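Local coordinates for outer membrane protein Omp121 (Bacteroides thetaiotaomicron, PDB 5FQ8) that probably imports nutrients across the bacterial outer membrane, as a TonB-dependent receptor whose beta barrel encloses a plug domain, at residues Phe527-Gly532 against Tyr539-Ala544; Tyr904-Ser909 against Leu938-Pro943. All blocks are in the same frame, centred on the assembly; numbering follows the deposited sequence.

Interaction 1 of 2, residues Phe527-Gly532 against Tyr539-Ala544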
loop_
_atom_site.group_PDB
_atom_site.type_symbol
_atom_site.label_atom_id
_atom_site.label_comp_id
_atom_site.label_asym_id
_atom_site.label_seq_id
_atom_site.Cartn_x
_atom_site.Cartn_y
_atom_site.Cartn_z
ATOM N N PHE B 527 -6.844 38.476 -24.401
ATOM C CA PHE B 527 -8.019 39.227 -23.987
ATOM C C PHE B 527 -7.801 40.722 -24.150
ATOM O O PHE B 527 -6.672 41.212 -24.179
ATOM C CB PHE B 527 -8.415 38.917 -22.541
ATOM C CG PHE B 527 -7.332 39.191 -21.548
ATOM C CD1 PHE B 527 -6.386 38.227 -21.248
ATOM C CD2 PHE B 527 -7.265 40.400 -20.904
ATOM C CE1 PHE B 527 -5.392 38.463 -20.332
ATOM C CE2 PHE B 527 -6.271 40.639 -19.987
ATOM C CZ PHE B 527 -5.331 39.661 -19.702
ATOM N N GLY B 528 -8.913 41.436 -24.248
ATOM C CA GLY B 528 -8.896 42.887 -24.313
ATOM C C GLY B 528 -10.080 43.472 -23.570
ATOM O O GLY B 528 -11.156 42.873 -23.500
ATOM N N GLN B 529 -9.871 44.666 -23.015
ATOM C CA GLN B 529 -10.874 45.314 -22.170
ATOM C C GLN B 529 -10.837 46.814 -22.419
ATOM O O GLN B 529 -9.888 47.486 -22.017
ATOM C CB GLN B 529 -10.621 44.991 -20.701
ATOM C CG GLN B 529 -11.624 45.561 -19.763
ATOM C CD GLN B 529 -11.541 44.918 -18.408
ATOM O OE1 GLN B 529 -11.187 43.754 -18.297
ATOM N NE2 GLN B 529 -11.849 45.675 -17.366
ATOM N N PHE B 530 -11.870 47.339 -23.065
ATOM C CA PHE B 530 -11.930 48.747 -23.440
ATOM C C PHE B 530 -12.825 49.522 -22.485
ATOM O O PHE B 530 -14.016 49.225 -22.373
ATOM C CB PHE B 530 -12.449 48.898 -24.865
ATOM C CG PHE B 530 -12.442 50.310 -25.361
ATOM C CD1 PHE B 530 -11.251 50.964 -25.604
ATOM C CD2 PHE B 530 -13.628 50.977 -25.611
ATOM C CE1 PHE B 530 -11.237 52.260 -26.080
ATOM C CE2 PHE B 530 -13.623 52.270 -26.088
ATOM C CZ PHE B 530 -12.423 52.915 -26.322
ATOM N N GLU B 531 -12.262 50.534 -21.833
ATOM C CA GLU B 531 -12.982 51.384 -20.890
ATOM C C GLU B 531 -13.189 52.763 -21.500
ATOM O O GLU B 531 -12.216 53.484 -21.747
ATOM C CB GLU B 531 -12.211 51.506 -19.575
ATOM C CG GLU B 531 -12.785 52.505 -18.593
ATOM C CD GLU B 531 -13.313 51.836 -17.349
ATOM O OE1 GLU B 531 -13.034 50.633 -17.164
ATOM O OE2 GLU B 531 -14.009 52.507 -16.562
ATOM N N GLY B 532 -14.445 53.126 -21.729
ATOM C CA GLY B 532 -14.816 54.462 -22.192
ATOM C C GLY B 532 -15.475 55.255 -21.074
ATOM O O GLY B 532 -16.265 54.712 -20.301
ATOM N N TYR B 539 -19.850 55.708 -17.851
ATOM C CA TYR B 539 -18.756 54.762 -17.919
ATOM C C TYR B 539 -19.193 53.581 -18.766
ATOM O O TYR B 539 -20.309 53.084 -18.608
ATOM C CB TYR B 539 -18.360 54.308 -16.529
ATOM C CG TYR B 539 -17.679 55.363 -15.698
ATOM C CD1 TYR B 539 -16.371 55.742 -15.962
ATOM C CD2 TYR B 539 -18.327 55.945 -14.623
ATOM C CE1 TYR B 539 -15.736 56.679 -15.186
ATOM C CE2 TYR B 539 -17.703 56.882 -13.842
ATOM C CZ TYR B 539 -16.410 57.249 -14.127
ATOM O OH TYR B 539 -15.788 58.194 -13.344
ATOM N N LEU B 540 -18.325 53.143 -19.664
ATOM C CA LEU B 540 -18.623 52.039 -20.557
ATOM C C LEU B 540 -17.428 51.100 -20.619
ATOM O O LEU B 540 -16.277 51.533 -20.539
ATOM C CB LEU B 540 -18.966 52.539 -21.953
ATOM C CG LEU B 540 -19.430 51.512 -22.975
ATOM C CD1 LEU B 540 -20.880 51.177 -22.749
ATOM C CD2 LEU B 540 -19.217 52.043 -24.369
ATOM N N THR B 541 -17.709 49.809 -20.765
ATOM C CA THR B 541 -16.649 48.814 -20.803
ATOM C C THR B 541 -16.994 47.697 -21.774
ATOM O O THR B 541 -18.110 47.178 -21.756
ATOM C CB THR B 541 -16.409 48.245 -19.411
ATOM O OG1 THR B 541 -16.441 49.311 -18.461
ATOM C CG2 THR B 541 -15.072 47.577 -19.355
ATOM N N VAL B 542 -16.030 47.315 -22.603
ATOM C CA VAL B 542 -16.204 46.230 -23.562
ATOM C C VAL B 542 -15.088 45.216 -23.359
ATOM O O VAL B 542 -13.909 45.557 -23.498
ATOM C CB VAL B 542 -16.205 46.754 -25.004
ATOM C CG1 VAL B 542 -16.048 45.612 -25.972
ATOM C CG2 VAL B 542 -17.482 47.472 -25.265
ATOM N N THR B 543 -15.454 43.973 -23.045
ATOM C CA THR B 543 -14.495 42.913 -22.777
ATOM C C THR B 543 -14.586 41.824 -23.833
ATOM O O THR B 543 -15.665 41.513 -24.332
ATOM C CB THR B 543 -14.722 42.278 -21.419
ATOM O OG1 THR B 543 -16.060 41.793 -21.348
ATOM C CG2 THR B 543 -14.485 43.265 -20.319
ATOM N N ALA B 544 -13.442 41.225 -24.144
ATOM C CA ALA B 544 -13.363 40.144 -25.117
ATOM C C ALA B 544 -12.189 39.246 -24.772
ATOM O O ALA B 544 -11.107 39.734 -24.440
ATOM C CB ALA B 544 -13.201 40.677 -26.539
#
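Gly528 with Ala544, Phe530 with Val542 and Gly532 with Leu540 make three antiparallel hydrogen-bonded pairs, each giving and taking one backbone bond, six in all. In the middle pair Phe530 N meets Val542 O at 2.7 Å, and Val542 N returns to Phe530 O at 2.8 Å. The non-hydrogen-bonded pairs Gln529-Thr543 and Glu531-Thr541 add CA-H...O contacts to the same carbonyls, such as Thr543 CA to Gly528 O at 3.4 Å. This is a beta hairpin, strand 513-534 turning back into strand 538-549, in the wall of the receptor's barrel. Alternation puts Gln529, Glu531, Thr541 and Thr543 on the face where plug residues Ala151 and Leu152 touch, and Phe530, Leu540 and Val542 on the other, on the protein surface and perhaps against lipid. On the plug side, Gln529 extends with CG anti to its own N (chi1 -178°) and runs beside Thr543, CG lying 3.7 Å from Thr543 CG2; the same CG is 4.0 Å from Thr541 CG2. With an alanine here, the two threonine methyls would probably lose the methylene that both touch, and Leu152 part of its contact with this side chain. Glu531 bends at chi2 (114°), which carries its OE2 to 4.1 Å from Tyr539 CD1, the carboxylate and ring planes 68° apart. Its OE1 stands 3.9 Å from Thr541 OG1, too long for a hydrogen bond. On the surface side Phe530 CB packs on Val542 CB at 4.3 Å, while the Phe530 ring leads away from the partner strand and the side chain also touches Ile474.

Interaction 2 of 2, residues Tyr904-Ser909 against Leu938-Pro943; sequences YVKLRS and LFVWTP
Val905 and Trp941 exchange a pair of backbone hydrogen bonds, Val905 N to Trp941 O at 2.9 Å and Trp941 N to Val905 O at 2.8 Å. Further along, Leu938 N bonds Leu907 O at 3.1 Å, where Leu907 is the centre of an inverse gamma turn. Lys906 lies alongside Val940, its CE 3.9 Å from Val940 CG2, and carries its ammonium on to salt bridges with Glu952 and Asp950; Arg908 joins it at Glu952 and also pairs with Asp822, so the buried charges are matched by carboxylates. On the other face Trp941 keeps CG beside its own N (chi1 -69°), which lays the indole along the opposing strand: Trp941 CE3 is 4.1 Å from Val905 CG1 and CZ3 4.3 Å from Leu907 CB. Phe939 CD1 sits over one face of that indole, offset toward its rim. Leu907 CD2 packs on Leu938 CB at 4.0 Å, the two side chains crossing at a slant. In the barrel wall, strand 899-915 is flanked here by 928-941 and by 815-825, where Val905 touches Ile823 and Leu907 touches Phe821; beyond 928-941 comes strand 973-983, whose Arg974 is touched by Leu938 and Phe939.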
loop_
_atom_site.group_PDB
_atom_site.type_symbol
_atom_site.label_atom_id
_atom_site.label_comp_id
_atom_site.label_asym_id
_atom_site.label_seq_id
_atom_site.Cartn_x
_atom_site.Cartn_y
_atom_site.Cartn_z
ATOM N N TYR B 904 -33.135 28.374 8.992
ATOM C CA TYR B 904 -32.671 28.776 10.313
ATOM C C TYR B 904 -32.505 30.289 10.385
ATOM O O TYR B 904 -32.343 30.968 9.371
ATOM C CB TYR B 904 -31.359 28.068 10.708
ATOM C CG TYR B 904 -30.126 28.366 9.859
ATOM C CD1 TYR B 904 -29.389 29.529 10.046
ATOM C CD2 TYR B 904 -29.676 27.454 8.907
ATOM C CE1 TYR B 904 -28.271 29.789 9.292
ATOM C CE2 TYR B 904 -28.560 27.707 8.153
ATOM C CZ TYR B 904 -27.853 28.876 8.349
ATOM O OH TYR B 904 -26.734 29.128 7.599
ATOM N N VAL B 905 -32.596 30.804 11.609
ATOM C CA VAL B 905 -32.129 32.139 11.960
ATOM C C VAL B 905 -30.956 31.950 12.900
ATOM O O VAL B 905 -31.034 31.153 13.836
ATOM C CB VAL B 905 -33.205 33.016 12.634
ATOM C CG1 VAL B 905 -32.622 34.353 12.947
ATOM C CG2 VAL B 905 -34.427 33.194 11.751
ATOM N N LYS B 906 -29.874 32.676 12.660
ATOM C CA LYS B 906 -28.668 32.476 13.446
ATOM C C LYS B 906 -28.101 33.793 13.950
ATOM O O LYS B 906 -27.922 34.736 13.176
ATOM C CB LYS B 906 -27.617 31.735 12.625
ATOM C CG LYS B 906 -26.828 30.756 13.433
ATOM C CD LYS B 906 -25.826 30.038 12.584
ATOM C CE LYS B 906 -26.341 28.718 12.119
ATOM N NZ LYS B 906 -25.326 28.095 11.258
ATOM N N LEU B 907 -27.820 33.852 15.248
ATOM C CA LEU B 907 -26.910 34.855 15.776
ATOM C C LEU B 907 -25.504 34.528 15.288
ATOM O O LEU B 907 -24.742 33.827 15.958
ATOM C CB LEU B 907 -26.980 34.900 17.299
ATOM C CG LEU B 907 -26.151 36.011 17.949
ATOM C CD1 LEU B 907 -26.345 37.327 17.238
ATOM C CD2 LEU B 907 -26.494 36.161 19.406
ATOM N N ARG B 908 -25.165 35.026 14.103
ATOM C CA ARG B 908 -23.920 34.653 13.444
ATOM C C ARG B 908 -22.707 35.072 14.263
ATOM O O ARG B 908 -21.871 34.241 14.614
ATOM C CB ARG B 908 -23.886 35.284 12.058
ATOM C CG ARG B 908 -22.806 34.780 11.147
ATOM C CD ARG B 908 -23.320 33.694 10.238
ATOM N NE ARG B 908 -22.996 32.392 10.786
ATOM C CZ ARG B 908 -23.342 31.243 10.245
ATOM N NH1 ARG B 908 -24.033 31.218 9.125
ATOM N NH2 ARG B 908 -22.998 30.126 10.844
ATOM N N SER B 909 -22.599 36.360 14.591
ATOM C CA SER B 909 -21.446 36.876 15.319
ATOM C C SER B 909 -21.835 38.048 16.203
ATOM O O SER B 909 -22.771 38.789 15.905
ATOM C CB SER B 909 -20.354 37.329 14.362
ATOM O OG SER B 909 -20.819 38.397 13.564
ATOM N N LEU B 938 -23.540 31.619 17.687
ATOM C CA LEU B 938 -23.877 31.692 19.101
ATOM C C LEU B 938 -25.210 31.058 19.436
ATOM O O LEU B 938 -25.349 30.441 20.491
ATOM C CB LEU B 938 -23.868 33.146 19.562
ATOM C CG LEU B 938 -22.491 33.696 19.901
ATOM C CD1 LEU B 938 -22.608 35.058 20.516
ATOM C CD2 LEU B 938 -21.796 32.742 20.845
ATOM N N PHE B 939 -26.201 31.192 18.570
ATOM C CA PHE B 939 -27.504 30.614 18.851
ATOM C C PHE B 939 -28.203 30.399 17.525
ATOM O O PHE B 939 -28.091 31.230 16.630
ATOM C CB PHE B 939 -28.310 31.536 19.766
ATOM C CG PHE B 939 -29.387 30.848 20.522
ATOM C CD1 PHE B 939 -30.600 30.564 19.915
ATOM C CD2 PHE B 939 -29.198 30.493 21.842
ATOM C CE1 PHE B 939 -31.614 29.931 20.606
ATOM C CE2 PHE B 939 -30.203 29.857 22.547
ATOM C CZ PHE B 939 -31.420 29.576 21.926
ATOM N N VAL B 940 -28.902 29.280 17.387
ATOM C CA VAL B 940 -29.567 28.944 16.134
ATOM C C VAL B 940 -31.026 28.636 16.427
ATOM O O VAL B 940 -31.339 27.965 17.412
ATOM C CB VAL B 940 -28.858 27.780 15.420
ATOM C CG1 VAL B 940 -28.866 26.563 16.289
ATOM C CG2 VAL B 940 -29.472 27.527 14.076
ATOM N N TRP B 941 -31.913 29.181 15.605
ATOM C CA TRP B 941 -33.351 28.988 15.733
ATOM C C TRP B 941 -33.844 28.267 14.493
ATOM O O TRP B 941 -33.660 28.756 13.376
ATOM C CB TRP B 941 -34.092 30.321 15.887
ATOM C CG TRP B 941 -33.865 31.060 17.165
ATOM C CD1 TRP B 941 -34.547 30.912 18.334
ATOM C CD2 TRP B 941 -32.904 32.086 17.391
ATOM N NE1 TRP B 941 -34.061 31.774 19.277
ATOM C CE2 TRP B 941 -33.050 32.509 18.721
ATOM C CE3 TRP B 941 -31.928 32.685 16.599
ATOM C CZ2 TRP B 941 -32.254 33.504 19.275
ATOM C CZ3 TRP B 941 -31.140 33.675 17.153
ATOM C CH2 TRP B 941 -31.305 34.071 18.477
ATOM N N THR B 942 -34.477 27.124 14.690
ATOM C CA THR B 942 -35.011 26.330 13.601
ATOM C C THR B 942 -36.512 26.176 13.759
ATOM O O THR B 942 -37.037 26.300 14.867
ATOM C CB THR B 942 -34.357 24.946 13.559
ATOM O OG1 THR B 942 -34.480 24.319 14.843
ATOM C CG2 THR B 942 -32.908 25.086 13.194
ATOM N N PRO B 943 -37.231 25.921 12.669
ATOM C CA PRO B 943 -38.661 25.653 12.763
ATOM C C PRO B 943 -38.982 24.500 13.695
ATOM O O PRO B 943 -38.154 23.635 13.965
ATOM C CB PRO B 943 -39.040 25.310 11.322
ATOM C CG PRO B 943 -38.110 26.098 10.519
ATOM C CD PRO B 943 -36.812 26.102 11.273
#

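How the interactions relate
From the N terminus the chain first builds the plug and then the barrel strands in turn. Interaction 1 closes a short loop, with six residues between its segments, and joins strand 513-534 to its successor 538-549. Interaction 2 follows much later and spans 28 residues, pairing strand 899-915 with 928-941. The two are in series, neither nested nor crossed. Their centres are 43 Å apart and their nearest atoms about 32 Å, so they do not touch; both belong to the barrel wall. Interaction 2 lies close to the seam: strand 928-941 also pairs with the last strand, 973-983, which in turn pairs with 177-188 and completes the ring.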